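Biliverdin reductase (Synechocystis sp., PDB 5B3T) probably reduces biliverdin, a tetrapyrrole of heme breakdown, using NAD(P)H bound by a Rossmann-type domain. Local coordinates at residues K99-E104 and K126-E131. Numbering follows the deposited sequence.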
# COMPACT_ATOMS: atom_id res chain seq x y z
N LYS A 99 -12.09 8.45 16.06
CA LYS A 99 -12.31 7.19 15.36
C LYS A 99 -11.04 6.36 15.34
O LYS A 99 -9.93 6.90 15.34
CB LYS A 99 -12.78 7.42 13.92
CG LYS A 99 -13.96 8.36 13.77
CD LYS A 99 -15.13 7.92 14.63
CE LYS A 99 -16.35 8.78 14.35
NZ LYS A 99 -17.42 8.59 15.36
N HIS A 100 -11.21 5.04 15.35
CA HIS A 100 -10.12 4.15 14.99
C HIS A 100 -9.88 4.22 13.49
O HIS A 100 -10.81 4.46 12.70
CB HIS A 100 -10.43 2.72 15.42
CG HIS A 100 -10.68 2.56 16.89
ND1 HIS A 100 -9.68 2.71 17.83
CD2 HIS A 100 -11.81 2.27 17.57
CE1 HIS A 100 -10.19 2.51 19.03
NE2 HIS A 100 -11.48 2.24 18.91
N VAL A 101 -8.64 4.00 13.08
CA VAL A 101 -8.24 4.18 11.68
C VAL A 101 -7.45 2.96 11.22
O VAL A 101 -6.49 2.54 11.89
CB VAL A 101 -7.41 5.46 11.47
CG1 VAL A 101 -6.97 5.57 10.02
CG2 VAL A 101 -8.22 6.69 11.88
N VAL A 102 -7.86 2.39 10.09
CA VAL A 102 -7.07 1.41 9.36
C VAL A 102 -6.86 1.94 7.96
O VAL A 102 -7.82 2.38 7.31
CB VAL A 102 -7.74 0.02 9.33
CG1 VAL A 102 -6.98 -0.91 8.39
CG2 VAL A 102 -7.82 -0.56 10.73
N LEU A 103 -5.62 1.92 7.49
CA LEU A 103 -5.28 2.41 6.16
C LEU A 103 -4.66 1.30 5.33
O LEU A 103 -3.90 0.47 5.85
CB LEU A 103 -4.30 3.59 6.22
CG LEU A 103 -4.71 4.92 6.84
CD1 LEU A 103 -3.87 5.20 8.07
CD2 LEU A 103 -4.57 6.04 5.82
N GLU A 104 -4.98 1.29 4.05
CA GLU A 104 -4.10 0.68 3.06
C GLU A 104 -3.01 1.70 2.75
O GLU A 104 -3.31 2.86 2.46
CB GLU A 104 -4.88 0.32 1.79
CG GLU A 104 -4.05 -0.43 0.75
CD GLU A 104 -3.74 -1.86 1.15
OE1 GLU A 104 -4.35 -2.35 2.13
OE2 GLU A 104 -2.89 -2.49 0.49
N LYS A 126 -6.53 5.73 20.28
CA LYS A 126 -7.24 5.10 19.17
C LYS A 126 -6.26 4.32 18.30
O LYS A 126 -5.07 4.64 18.24
CB LYS A 126 -7.97 6.14 18.31
CG LYS A 126 -9.10 6.87 19.03
CD LYS A 126 -10.32 5.97 19.19
CE LYS A 126 -11.29 6.56 20.20
NZ LYS A 126 -12.60 5.86 20.20
N LEU A 127 -6.78 3.29 17.64
CA LEU A 127 -5.97 2.48 16.75
C LEU A 127 -5.56 3.26 15.51
O LEU A 127 -6.37 3.97 14.91
CB LEU A 127 -6.75 1.23 16.34
CG LEU A 127 -6.10 0.29 15.31
CD1 LEU A 127 -4.83 -0.33 15.88
CD2 LEU A 127 -7.08 -0.78 14.85
N LEU A 128 -4.28 3.14 15.15
CA LEU A 128 -3.79 3.58 13.85
C LEU A 128 -3.02 2.41 13.26
O LEU A 128 -1.90 2.11 13.68
CB LEU A 128 -2.89 4.82 13.96
CG LEU A 128 -2.25 5.28 12.65
CD1 LEU A 128 -3.32 5.71 11.65
CD2 LEU A 128 -1.27 6.40 12.89
N HIS A 129 -3.64 1.73 12.29
CA HIS A 129 -3.12 0.49 11.74
C HIS A 129 -2.99 0.63 10.23
O HIS A 129 -3.94 1.05 9.56
CB HIS A 129 -4.05 -0.68 12.10
CG HIS A 129 -3.65 -1.99 11.50
ND1 HIS A 129 -2.47 -2.63 11.81
CD2 HIS A 129 -4.28 -2.78 10.60
CE1 HIS A 129 -2.39 -3.76 11.14
NE2 HIS A 129 -3.48 -3.88 10.39
N VAL A 130 -1.82 0.27 9.70
CA VAL A 130 -1.53 0.38 8.28
C VAL A 130 -0.98 -0.95 7.79
O VAL A 130 -0.07 -1.51 8.41
CB VAL A 130 -0.53 1.52 7.98
CG1 VAL A 130 -0.27 1.61 6.47
CG2 VAL A 130 -1.04 2.84 8.52
N GLU A 131 -1.52 -1.45 6.69
CA GLU A 131 -0.95 -2.58 5.97
C GLU A 131 -0.83 -2.23 4.50
O GLU A 131 -1.40 -1.24 4.02
CB GLU A 131 -1.77 -3.86 6.16
CG GLU A 131 -1.12 -4.90 7.07
CD GLU A 131 0.20 -5.45 6.53
OE1 GLU A 131 0.57 -5.14 5.38
OE2 GLU A 131 0.87 -6.20 7.27
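The carbonyl oxygen of His129 takes the shortest polar bond here, from Leu103 N at 2.8 Å, and Val102 CA adds a CA-H...O contact to the same oxygen, 3.2 Å from His129 O. Leu103 O accepts Glu131 N along with a CA-H...O contact from Val130. Two parallel strands in register, Val101 beside Leu128 through Glu104 beside Glu131, are joined in this way. They are the two strands of a beta-alpha-beta unit, linked by helix 111-124, in the five-stranded parallel sheet of the Rossmann domain; strand 128-131 forms its edge within the chain, and strand 77-80 pairs with 100-104 on the other flank. Where the second strand has yet to begin, a side chain continues the pairing: His100 ND1 lies 3.0 Å from Leu127 N, which donates almost straight (175°) and in the ring plane. With CG beside the backbone N (chi1 -59°), the imidazole turns this edge to segment 126-131, while Lys126 CD sits over one face, offset toward the rim, in a CH-pi contact. A leucine in place of His100 would probably leave Leu127 N without its acceptor and Lys126 without a flat ring to lie against. Lys126 NZ itself bonds Gly98 O. On the face shared by Val101, Leu103, Leu128 and Val130, Leu103 CD1 touches Leu128 CD1 and Val130 CG2, each at 3.7 Å; Leu103 also packs on His87, an NADP(+)-binding residue, though this chain is cofactor-free.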